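Side-chain contacts in Serine/threonine/tyrosine-interacting protein (Homo sapiens, PDB 2R0B), which acts as a catalytically inactive phosphatase that retains ERK1/ERK2 in the nucleus and keeps FBXW7 from assembling into its SCF ubiquitin ligase: residues G33-I38 / D84-M89; F107-I112 / H142-Y147; R4-I9 / P27-H32; I49-Q54 / Y59-I64. All blocks are in the same frame, centred on the assembly; numbering follows the deposited sequence.

How the contacts relate
Contact 2 is the fully buried one: two helices meet through aliphatic groups alone, on the far side of the chain's centre from contacts 3 and 4. Contacts 1 and 3 are partly buried; contact 1 joins a helix to a strand, contact 3 a helix to the lead-in of strand 7-10. Each sets a histidine against a methionine methyl, but in contact 1 a serine lies on the ring. Contact 4 lies at the surface, where loop 49-54 meets outermost strand 58-63 through a proline-tyrosine CH-pi contact, a hydrogen bond and a water. Contacts 1 and 4 share the pairing of strands 36-41 and 58-63, while helix 26-31 of contact 3 leads into the first segment of contact 1.

Contact 1: residues G33-I38 / D84-M89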
# COMPACT_ATOMS: atom_id res chain seq x y z
N GLY A 33 -4.31 -16.04 1.85
CA GLY A 33 -2.89 -16.35 2.00
C GLY A 33 -2.04 -15.13 2.25
O GLY A 33 -0.88 -15.09 1.84
N ILE A 34 -2.62 -14.12 2.91
CA ILE A 34 -1.85 -12.90 3.28
C ILE A 34 -0.80 -13.29 4.30
O ILE A 34 -1.11 -13.96 5.27
CB ILE A 34 -2.75 -11.83 3.95
CG1 ILE A 34 -3.84 -11.29 3.01
CG2 ILE A 34 -1.91 -10.71 4.57
CD1 ILE A 34 -3.31 -10.87 1.65
N THR A 35 0.44 -12.83 4.09
CA THR A 35 1.55 -13.14 4.99
C THR A 35 2.28 -11.90 5.48
O THR A 35 3.01 -11.96 6.48
CB THR A 35 2.59 -14.07 4.33
OG1 THR A 35 3.06 -13.50 3.11
CG2 THR A 35 1.99 -15.44 4.06
N HIS A 36 2.10 -10.80 4.76
CA HIS A 36 2.79 -9.54 5.02
C HIS A 36 1.82 -8.36 4.95
O HIS A 36 0.96 -8.32 4.09
CB HIS A 36 3.84 -9.33 3.93
CG HIS A 36 5.04 -10.22 4.04
ND1 HIS A 36 5.01 -11.55 3.69
CD2 HIS A 36 6.31 -9.95 4.42
CE1 HIS A 36 6.21 -12.07 3.88
NE2 HIS A 36 7.02 -11.12 4.32
N ILE A 37 1.96 -7.37 5.85
CA ILE A 37 1.06 -6.22 5.84
C ILE A 37 1.85 -4.92 5.99
O ILE A 37 2.69 -4.80 6.88
CB ILE A 37 0.03 -6.33 7.00
CG1 ILE A 37 -0.79 -7.63 6.87
CG2 ILE A 37 -0.86 -5.08 7.06
CD1 ILE A 37 -1.75 -7.88 8.03
N ILE A 38 1.65 -3.98 5.07
CA ILE A 38 2.19 -2.62 5.24
C ILE A 38 1.05 -1.83 5.88
O ILE A 38 -0.01 -1.66 5.28
CB ILE A 38 2.65 -1.97 3.92
CG1 ILE A 38 3.74 -2.80 3.25
CG2 ILE A 38 3.18 -0.54 4.19
CD1 ILE A 38 4.26 -2.22 1.93
N ASP A 84 8.59 -7.11 -2.75
CA ASP A 84 9.33 -8.12 -3.55
C ASP A 84 9.70 -9.36 -2.74
O ASP A 84 9.61 -10.49 -3.23
CB ASP A 84 10.61 -7.52 -4.17
CG ASP A 84 10.33 -6.64 -5.38
OD1 ASP A 84 9.29 -6.83 -6.04
OD2 ASP A 84 11.19 -5.80 -5.71
N GLY A 85 10.11 -9.15 -1.50
CA GLY A 85 10.57 -10.17 -0.60
C GLY A 85 9.46 -11.14 -0.30
O GLY A 85 9.65 -12.35 -0.34
N SER A 86 8.28 -10.60 -0.05
CA SER A 86 7.12 -11.44 0.19
C SER A 86 6.75 -12.23 -1.05
O SER A 86 6.60 -13.46 -0.99
CB SER A 86 5.93 -10.57 0.58
OG SER A 86 4.80 -11.39 0.75
N LEU A 87 6.55 -11.52 -2.16
CA LEU A 87 6.05 -12.16 -3.37
C LEU A 87 7.00 -13.21 -3.89
O LEU A 87 6.55 -14.21 -4.45
CB LEU A 87 5.71 -11.15 -4.46
CG LEU A 87 4.61 -10.15 -4.12
CD1 LEU A 87 4.19 -9.35 -5.33
CD2 LEU A 87 3.38 -10.78 -3.47
N GLN A 88 8.30 -13.00 -3.68
CA GLN A 88 9.32 -13.95 -4.14
C GLN A 88 9.22 -15.30 -3.41
O GLN A 88 9.47 -16.35 -4.01
CB GLN A 88 10.72 -13.35 -3.99
CG GLN A 88 11.78 -14.05 -4.84
CD GLN A 88 11.40 -14.09 -6.32
OE1 GLN A 88 11.09 -13.06 -6.93
NE2 GLN A 88 11.40 -15.29 -6.89
N MET A 89 8.82 -15.27 -2.13
CA MET A 89 8.72 -16.48 -1.31
C MET A 89 7.33 -17.11 -1.39
O MET A 89 7.01 -18.03 -0.63
CB MET A 89 9.14 -16.22 0.16
CG MET A 89 8.16 -15.36 1.02
SD MET A 89 8.57 -15.33 2.80
CE MET A 89 9.71 -13.98 2.89
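Ser86, in the last turns of helix 76-88, comes down on the imidazole of His36, a residue of strand 36-41. Its CB sits over one face of the ring, shifted toward the rim, 3.5 Å from the centroid of the His36 ring and 16° off the ring normal, which makes a CH-pi contact. Because the Ser86 hydroxyl points opposite the backbone N (chi1 177°), OG is carried along the ring to its ND1 side. There Ser86 OG lies 3.0 Å from His36 ND1 and 3.6 Å from Thr35 OG1, so three polar atoms gather at one corner of the interface. Thr35 OG1 and His36 ND1 share a hydrogen bond of 2.8 Å, the hydroxyl lying in the ring plane. With a second bond to the backbone N of Lys92, Thr35 OG1 has two partners, and its bond to ND1 should restrain rotation of the imidazole.

One turn on, Met89 is the first residue beyond the helix, and its side chain approaches the same ring from the edge. A bend at chi3 (87°) brings Met89 CE to 4.1 Å from His36 CE1. The sulfur is near the ring plane too, with Met89 SD 5.2 Å from the His36 centroid, a sulfur-aromatic contact at the edge.

Phe82, from the preceding turn of the helix, adds an edge-to-face contact with His36. Strand 93-96 touches both His36 and Ser86 through Val93, and Arg58 of strand 58-63 meets His36 and Met89, so the end of helix 76-88 packs across three strands of the sheet in the alpha/beta dual-specificity phosphatase domain.

Contact 2: residues F107-I112 / H142-Y147. With SO4 (sulfate ion), chain C.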
# COMPACT_ATOMS: atom_id res chain seq x y z
N PHE A 107 1.53 4.15 -2.40
CA PHE A 107 2.52 3.09 -2.25
C PHE A 107 2.29 1.91 -3.21
O PHE A 107 3.26 1.34 -3.73
CB PHE A 107 2.62 2.65 -0.77
CG PHE A 107 3.51 3.54 0.04
CD1 PHE A 107 4.90 3.39 -0.02
CD2 PHE A 107 2.96 4.60 0.78
CE1 PHE A 107 5.72 4.25 0.71
CE2 PHE A 107 3.79 5.47 1.49
CZ PHE A 107 5.17 5.29 1.46
N VAL A 108 1.03 1.60 -3.51
CA VAL A 108 0.74 0.48 -4.43
C VAL A 108 1.09 0.92 -5.86
O VAL A 108 1.62 0.13 -6.67
CB VAL A 108 -0.72 -0.01 -4.29
CG1 VAL A 108 -1.15 -0.83 -5.49
CG2 VAL A 108 -0.89 -0.82 -2.96
N ILE A 109 0.82 2.20 -6.15
CA ILE A 109 1.13 2.77 -7.47
C ILE A 109 2.64 2.79 -7.71
O ILE A 109 3.10 2.52 -8.81
CB ILE A 109 0.44 4.14 -7.70
CG1 ILE A 109 -1.08 3.90 -7.89
CG2 ILE A 109 1.08 4.90 -8.92
CD1 ILE A 109 -2.02 5.11 -7.62
N ALA A 110 3.41 3.13 -6.68
CA ALA A 110 4.86 3.18 -6.85
C ALA A 110 5.40 1.81 -7.24
O ALA A 110 6.23 1.69 -8.13
CB ALA A 110 5.52 3.67 -5.57
N TYR A 111 4.89 0.78 -6.56
CA TYR A 111 5.30 -0.59 -6.81
C TYR A 111 4.95 -0.94 -8.26
O TYR A 111 5.78 -1.53 -8.96
CB TYR A 111 4.65 -1.57 -5.81
CG TYR A 111 5.05 -2.99 -6.11
CD1 TYR A 111 6.29 -3.50 -5.69
CD2 TYR A 111 4.25 -3.79 -6.92
CE1 TYR A 111 6.68 -4.80 -6.01
CE2 TYR A 111 4.63 -5.09 -7.25
CZ TYR A 111 5.83 -5.58 -6.79
OH TYR A 111 6.17 -6.85 -7.18
N ILE A 112 3.76 -0.56 -8.70
CA ILE A 112 3.29 -0.93 -10.05
C ILE A 112 4.07 -0.21 -11.14
O ILE A 112 4.49 -0.83 -12.14
CB ILE A 112 1.79 -0.65 -10.23
CG1 ILE A 112 0.98 -1.62 -9.40
CG2 ILE A 112 1.39 -0.71 -11.76
CD1 ILE A 112 -0.48 -1.23 -9.23
N HIS A 142 3.12 14.13 -7.62
CA HIS A 142 4.44 14.64 -7.94
C HIS A 142 5.57 13.72 -7.46
O HIS A 142 6.55 13.52 -8.20
CB HIS A 142 4.62 16.05 -7.38
CG HIS A 142 3.89 17.10 -8.16
ND1 HIS A 142 4.54 18.02 -8.97
CD2 HIS A 142 2.57 17.33 -8.31
CE1 HIS A 142 3.65 18.80 -9.54
NE2 HIS A 142 2.44 18.40 -9.16
N GLN A 143 5.45 13.18 -6.24
CA GLN A 143 6.54 12.33 -5.71
C GLN A 143 6.64 11.00 -6.44
O GLN A 143 7.74 10.46 -6.60
CB GLN A 143 6.40 12.11 -4.21
CG GLN A 143 6.71 13.34 -3.39
CD GLN A 143 6.48 13.14 -1.93
OE1 GLN A 143 7.05 12.23 -1.30
NE2 GLN A 143 5.65 14.01 -1.35
N LEU A 144 5.50 10.49 -6.91
CA LEU A 144 5.48 9.29 -7.75
C LEU A 144 6.26 9.51 -9.06
O LEU A 144 7.10 8.69 -9.45
CB LEU A 144 4.04 8.89 -8.03
CG LEU A 144 3.47 8.22 -6.77
CD1 LEU A 144 1.94 8.20 -6.82
CD2 LEU A 144 4.06 6.80 -6.59
N GLN A 145 5.97 10.63 -9.72
CA GLN A 145 6.68 11.06 -10.93
C GLN A 145 8.18 11.30 -10.69
O GLN A 145 9.03 10.94 -11.53
CB GLN A 145 5.96 12.29 -11.49
CG GLN A 145 4.49 11.97 -11.86
CD GLN A 145 3.65 13.21 -12.14
OE1 GLN A 145 3.71 14.20 -11.41
NE2 GLN A 145 2.86 13.16 -13.21
N GLU A 146 8.49 11.86 -9.53
CA GLU A 146 9.85 12.19 -9.15
C GLU A 146 10.67 10.90 -8.98
O GLU A 146 11.83 10.85 -9.34
CB GLU A 146 9.83 13.02 -7.86
CG GLU A 146 11.18 13.43 -7.26
CD GLU A 146 11.06 13.95 -5.84
OE1 GLU A 146 9.94 14.10 -5.34
OE2 GLU A 146 12.10 14.19 -5.19
N TYR A 147 10.04 9.86 -8.43
CA TYR A 147 10.69 8.60 -8.14
C TYR A 147 10.92 7.87 -9.47
O TYR A 147 11.95 7.22 -9.65
CB TYR A 147 9.83 7.77 -7.16
CG TYR A 147 10.42 6.42 -6.80
CD1 TYR A 147 11.67 6.33 -6.17
CD2 TYR A 147 9.73 5.24 -7.08
CE1 TYR A 147 12.22 5.07 -5.84
CE2 TYR A 147 10.26 3.99 -6.76
CZ TYR A 147 11.50 3.91 -6.14
OH TYR A 147 12.04 2.67 -5.82
S SO4 C . 2.67 11.03 -16.41
O1 SO4 C . 3.55 10.75 -17.56
O2 SO4 C . 3.58 11.08 -15.28
O3 SO4 C . 1.97 12.29 -16.64
O4 SO4 C . 1.73 9.92 -16.33
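Leu144 of helix 138-152 reaches across to helix 103-116 with both of its methyls, each meeting a different residue. CD2 lies against the small side chain of Ala110, with Leu144 CD2 3.6 Å from Ala110 CB and 3.7 Å from Ala110 CA, so the branch rests on the helix backbone itself. The other branch goes to the neighbouring residue: Leu144 CD1 is 4.0 Å from Ile109 CG2, and the two side chains cross at about a right angle. It is the gamma methyl of Ile109, placed opposite its backbone N, that makes this touch. The small size of Ala110 lets the helices come close, the CA atoms of Ala110 and Leu144 being 6.2 Å apart.

Both helices belong to the helical layer of the dual-specificity phosphatase fold, in which helix 103-116 lies against the central sheet and helix 138-152 packs outside it. Tyr120 of helix 120-130 touches both Ile109 and Leu144, and Phe76 covers Leu144 from helix 76-88. The Phe76 ring also meets Phe107 and Tyr147 edge-to-face.

Farther out, the hydroxyl of Tyr147 is hydrogen-bonded to Glu114, a polar tie between the two helices beside the apolar contact. Gln143 bonds to the backbone of Glu70, Ile72 and Ile73. On the outer surface, Gln145 NE2 donates to sulfate O2 at 3.0 Å with an N-H...O angle of 153°, and Arg121 binds the same sulfate, probably a crystallisation component.

Contact 3: residues R4-I9 / P27-H32; sequences REMQEI and PVLQKH
This is a largely apolar packing contact in which one side chain, Met6, spans from the stretch leading into strand 7-10 to helix 26-31, meeting Val28, Leu29 and His32. Met6 leaves its backbone with CG between the N and the carbonyl carbon (chi1 72°) and then runs straight, so that its far end is pushed toward the helix. The methyl does most of the touching: Met6 CE is 3.9 Å from Val28 CG1 and 3.7 Å from His32 ND1, and the methionine chain slides past both side chains in the opposite direction. The sulfur, one bond earlier, takes the third partner, with Met6 SD 4.2 Å from Leu29 CD2.

His32 is held for this meeting by its own helix. Its ND1 donates to Val28 O over 3.2 Å, with an N-H...O angle of 150°, from above the carbonyl plane. The backbone His32 N also donates to Val28 O at 3.2 Å, from the opposite face of that plane, so a single carbonyl grips both the main chain and the ring at the helix end. Phe14 of strand 13-16 meets the His32 ring and also touches Met6, while Leu29 also touches Ile34 and Phe53.

Met6 and, three residues on, Ile9 serve different layers: Met6 packs on helix 26-31, whereas Ile9 packs on helices 103-116 and 120-130. Such a division belongs to an alpha/beta fold with helices on both faces of its sheet, here the phosphatase domain, with strand 7-10 at one border.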
# COMPACT_ATOMS: atom_id res chain seq x y z
N ARG A 4 -14.89 -0.18 2.20
CA ARG A 4 -14.48 -0.71 3.51
C ARG A 4 -13.91 -2.14 3.47
O ARG A 4 -13.78 -2.80 4.50
CB ARG A 4 -15.62 -0.58 4.54
CG ARG A 4 -16.07 0.88 4.76
CD ARG A 4 -16.98 1.07 5.98
NE ARG A 4 -16.24 1.06 7.24
CZ ARG A 4 -15.64 2.13 7.76
NH1 ARG A 4 -15.69 3.31 7.14
NH2 ARG A 4 -14.98 2.03 8.91
N GLU A 5 -13.56 -2.59 2.27
CA GLU A 5 -12.94 -3.90 2.05
C GLU A 5 -11.69 -3.78 1.18
O GLU A 5 -11.47 -2.76 0.52
CB GLU A 5 -13.93 -4.90 1.43
CG GLU A 5 -14.45 -4.52 0.04
CD GLU A 5 -15.57 -5.46 -0.46
OE1 GLU A 5 -16.07 -6.27 0.33
OE2 GLU A 5 -15.90 -5.40 -1.67
N MET A 6 -10.88 -4.84 1.21
CA MET A 6 -9.64 -4.89 0.40
C MET A 6 -9.90 -5.50 -0.99
O MET A 6 -10.76 -6.39 -1.15
CB MET A 6 -8.52 -5.66 1.14
CG MET A 6 -8.69 -7.19 1.25
SD MET A 6 -7.34 -8.13 2.05
CE MET A 6 -7.90 -9.83 1.77
N GLN A 7 -9.16 -4.99 -1.99
CA GLN A 7 -9.20 -5.54 -3.34
C GLN A 7 -7.84 -6.08 -3.74
O GLN A 7 -6.83 -5.48 -3.42
CB GLN A 7 -9.62 -4.46 -4.33
CG GLN A 7 -11.12 -4.15 -4.24
CD GLN A 7 -11.39 -3.09 -3.20
OE1 GLN A 7 -10.66 -2.11 -3.14
NE2 GLN A 7 -12.44 -3.26 -2.41
N GLU A 8 -7.82 -7.21 -4.47
CA GLU A 8 -6.60 -7.64 -5.15
C GLU A 8 -6.31 -6.74 -6.34
O GLU A 8 -7.12 -6.64 -7.27
CB GLU A 8 -6.64 -9.12 -5.59
CG GLU A 8 -5.23 -9.70 -5.81
CD GLU A 8 -5.16 -11.24 -5.92
OE1 GLU A 8 -6.19 -11.94 -5.74
OE2 GLU A 8 -4.06 -11.78 -6.20
N ILE A 9 -5.16 -6.10 -6.31
CA ILE A 9 -4.81 -5.13 -7.33
C ILE A 9 -4.00 -5.80 -8.43
O ILE A 9 -4.18 -5.54 -9.64
CB ILE A 9 -3.99 -3.98 -6.72
CG1 ILE A 9 -4.80 -3.25 -5.62
CG2 ILE A 9 -3.53 -3.01 -7.81
CD1 ILE A 9 -6.18 -2.73 -6.07
N PRO A 27 -9.98 -14.62 9.37
CA PRO A 27 -10.39 -15.63 8.38
C PRO A 27 -10.22 -15.17 6.93
O PRO A 27 -9.77 -15.96 6.09
CB PRO A 27 -11.88 -15.81 8.69
CG PRO A 27 -11.98 -15.56 10.13
CD PRO A 27 -11.03 -14.41 10.40
N VAL A 28 -10.55 -13.91 6.64
CA VAL A 28 -10.44 -13.37 5.27
C VAL A 28 -8.97 -13.28 4.87
O VAL A 28 -8.60 -13.72 3.78
CB VAL A 28 -11.14 -12.00 5.15
CG1 VAL A 28 -10.89 -11.36 3.80
CG2 VAL A 28 -12.65 -12.16 5.37
N LEU A 29 -8.14 -12.79 5.78
CA LEU A 29 -6.71 -12.70 5.54
C LEU A 29 -6.08 -14.07 5.30
O LEU A 29 -5.31 -14.22 4.35
CB LEU A 29 -6.01 -11.95 6.68
CG LEU A 29 -6.49 -10.51 6.87
CD1 LEU A 29 -6.00 -10.02 8.22
CD2 LEU A 29 -6.02 -9.57 5.78
N GLN A 30 -6.47 -15.06 6.08
CA GLN A 30 -5.86 -16.39 5.96
C GLN A 30 -6.33 -17.07 4.69
O GLN A 30 -5.53 -17.69 4.01
CB GLN A 30 -6.11 -17.23 7.22
CG GLN A 30 -5.52 -16.55 8.46
CD GLN A 30 -5.55 -17.37 9.72
OE1 GLN A 30 -6.57 -17.99 10.06
NE2 GLN A 30 -4.44 -17.35 10.46
N LYS A 31 -7.62 -16.91 4.36
CA LYS A 31 -8.19 -17.49 3.13
C LYS A 31 -7.50 -17.00 1.87
O LYS A 31 -7.36 -17.75 0.90
CB LYS A 31 -9.70 -17.21 3.03
CG LYS A 31 -10.39 -17.66 1.73
CD LYS A 31 -11.89 -17.41 1.79
CE LYS A 31 -12.20 -15.91 1.90
NZ LYS A 31 -13.58 -15.64 2.41
N HIS A 32 -7.05 -15.74 1.88
CA HIS A 32 -6.32 -15.18 0.74
C HIS A 32 -4.79 -15.35 0.81
O HIS A 32 -4.07 -14.88 -0.07
CB HIS A 32 -6.71 -13.70 0.55
CG HIS A 32 -8.07 -13.51 -0.03
ND1 HIS A 32 -9.18 -13.17 0.73
CD2 HIS A 32 -8.52 -13.60 -1.31
CE1 HIS A 32 -10.23 -13.05 -0.06
NE2 HIS A 32 -9.86 -13.32 -1.30

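Contact 4: residues I49-Q54 / Y59-I64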
# COMPACT_ATOMS: atom_id res chain seq x y z
N ILE A 49 -5.44 2.30 14.12
CA ILE A 49 -4.73 1.72 12.98
C ILE A 49 -3.36 1.21 13.46
O ILE A 49 -2.44 1.98 13.73
CB ILE A 49 -4.52 2.70 11.81
CG1 ILE A 49 -5.82 3.34 11.37
CG2 ILE A 49 -3.92 1.96 10.59
CD1 ILE A 49 -5.61 4.42 10.34
N LYS A 50 -3.26 -0.11 13.55
CA LYS A 50 -2.11 -0.75 14.18
C LYS A 50 -2.03 -2.23 13.81
O LYS A 50 -3.01 -2.80 13.32
CB LYS A 50 -2.23 -0.60 15.70
CG LYS A 50 -3.23 -1.57 16.32
CD LYS A 50 -3.34 -1.36 17.82
CE LYS A 50 -4.50 -0.48 18.19
NZ LYS A 50 -5.81 -1.23 18.20
N PRO A 51 -0.87 -2.86 14.01
CA PRO A 51 -0.81 -4.31 13.78
C PRO A 51 -1.69 -5.06 14.77
O PRO A 51 -1.59 -4.84 15.99
CB PRO A 51 0.67 -4.63 14.03
CG PRO A 51 1.36 -3.38 13.77
CD PRO A 51 0.47 -2.32 14.32
N ASN A 52 -2.59 -5.90 14.25
CA ASN A 52 -3.49 -6.66 15.11
C ASN A 52 -3.15 -8.12 15.32
O ASN A 52 -3.79 -8.80 16.15
CB ASN A 52 -4.94 -6.52 14.64
CG ASN A 52 -5.44 -5.10 14.73
OD1 ASN A 52 -5.46 -4.50 15.82
ND2 ASN A 52 -5.87 -4.56 13.61
N PHE A 53 -2.16 -8.61 14.59
CA PHE A 53 -1.82 -10.02 14.68
C PHE A 53 -0.33 -10.13 14.86
O PHE A 53 0.41 -10.35 13.90
CB PHE A 53 -2.31 -10.77 13.44
CG PHE A 53 -3.77 -10.54 13.14
CD1 PHE A 53 -4.77 -11.19 13.86
CD2 PHE A 53 -4.15 -9.66 12.12
CE1 PHE A 53 -6.12 -10.97 13.58
CE2 PHE A 53 -5.49 -9.44 11.82
CZ PHE A 53 -6.48 -10.09 12.55
N GLN A 54 0.10 -9.99 16.12
CA GLN A 54 1.53 -9.89 16.45
C GLN A 54 2.31 -11.11 15.99
O GLN A 54 3.45 -10.99 15.53
CB GLN A 54 1.73 -9.66 17.96
CG GLN A 54 0.82 -8.56 18.58
CD GLN A 54 0.90 -7.23 17.83
OE1 GLN A 54 1.98 -6.77 17.47
NE2 GLN A 54 -0.26 -6.62 17.58
N TYR A 59 4.95 -7.34 9.56
CA TYR A 59 4.43 -6.00 9.37
C TYR A 59 5.51 -5.02 8.94
O TYR A 59 6.69 -5.21 9.27
CB TYR A 59 3.79 -5.49 10.67
CG TYR A 59 2.44 -6.07 10.97
CD1 TYR A 59 1.27 -5.44 10.53
CD2 TYR A 59 2.31 -7.26 11.70
CE1 TYR A 59 0.01 -5.98 10.81
CE2 TYR A 59 1.07 -7.80 11.98
CZ TYR A 59 -0.08 -7.15 11.54
OH TYR A 59 -1.31 -7.68 11.86
N LEU A 60 5.11 -3.99 8.20
CA LEU A 60 5.92 -2.81 7.99
C LEU A 60 5.04 -1.61 8.33
O LEU A 60 4.06 -1.34 7.64
CB LEU A 60 6.41 -2.73 6.54
CG LEU A 60 7.26 -1.52 6.17
CD1 LEU A 60 8.53 -1.55 7.00
CD2 LEU A 60 7.67 -1.52 4.69
N VAL A 61 5.35 -0.93 9.43
CA VAL A 61 4.52 0.20 9.91
C VAL A 61 5.17 1.52 9.51
O VAL A 61 6.33 1.77 9.83
CB VAL A 61 4.30 0.15 11.44
CG1 VAL A 61 3.52 1.37 11.93
CG2 VAL A 61 3.61 -1.13 11.85
N LEU A 62 4.40 2.36 8.80
CA LEU A 62 4.92 3.61 8.26
C LEU A 62 4.14 4.77 8.84
O LEU A 62 2.93 4.91 8.59
CB LEU A 62 4.84 3.66 6.72
CG LEU A 62 5.61 2.60 5.92
CD1 LEU A 62 5.36 2.73 4.41
CD2 LEU A 62 7.11 2.61 6.21
N ASP A 63 4.84 5.59 9.60
CA ASP A 63 4.26 6.80 10.19
C ASP A 63 4.24 7.89 9.11
O ASP A 63 5.26 8.56 8.84
CB ASP A 63 5.08 7.18 11.42
CG ASP A 63 4.76 8.56 11.96
OD1 ASP A 63 3.65 9.06 11.69
OD2 ASP A 63 5.61 9.14 12.68
N ILE A 64 3.08 8.05 8.47
CA ILE A 64 2.94 8.97 7.32
C ILE A 64 1.64 9.75 7.45
O ILE A 64 0.59 9.14 7.69
CB ILE A 64 2.89 8.17 5.97
CG1 ILE A 64 4.24 7.48 5.71
CG2 ILE A 64 2.50 9.12 4.80
CD1 ILE A 64 4.30 6.53 4.55
O HOH W 1 -3.40 -5.84 11.48
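Loop 49-54, which carries Phe53 and Gln54 of the experimentally defined FBXW7-interaction motif, is fastened to strand 58-63 mainly by Tyr59. Tyr59 CG lies opposite the carbonyl carbon, beside the backbone N (chi1 -76°), which turns the ring under Pro51. Pro51 sets its CA-CB edge over one face of the Tyr59 ring, the rest of the pyrrolidine tilting away: Pro51 CB, above the centre, is 3.5 Å from the ring centroid and 7° off its normal, a CH-pi contact. Pro51 CG reaches farther along the strand, to 3.7 Å from Val61 CG2.

The phenol oxygen is held by the loop backbone. Phe53 N donates to Tyr59 OH at 3.0 Å, with a bent N-H...O angle of 140°. A water lies 2.8 Å from Tyr59 OH and takes a hydrogen bond from Asn52 N over 2.9 Å, joining the two segments a second time. Tyr59 OH also sits at the edge of the Phe53 ring, 3.5 Å from Phe53 CD2, while Phe53 O lies in the plane of the tyrosine ring near CE2.

Within the loop, Gln54 folds back so that its NE2 donates to Pro51 O at 2.7 Å. Lys23 and Ala21 bind Asn52 through its O and ND2. The arrangement is a proline-aromatic CH-pi contact that pins an irregular loop to the outermost strand of the phosphatase sheet and takes in Phe53 of the FBXW7 motif.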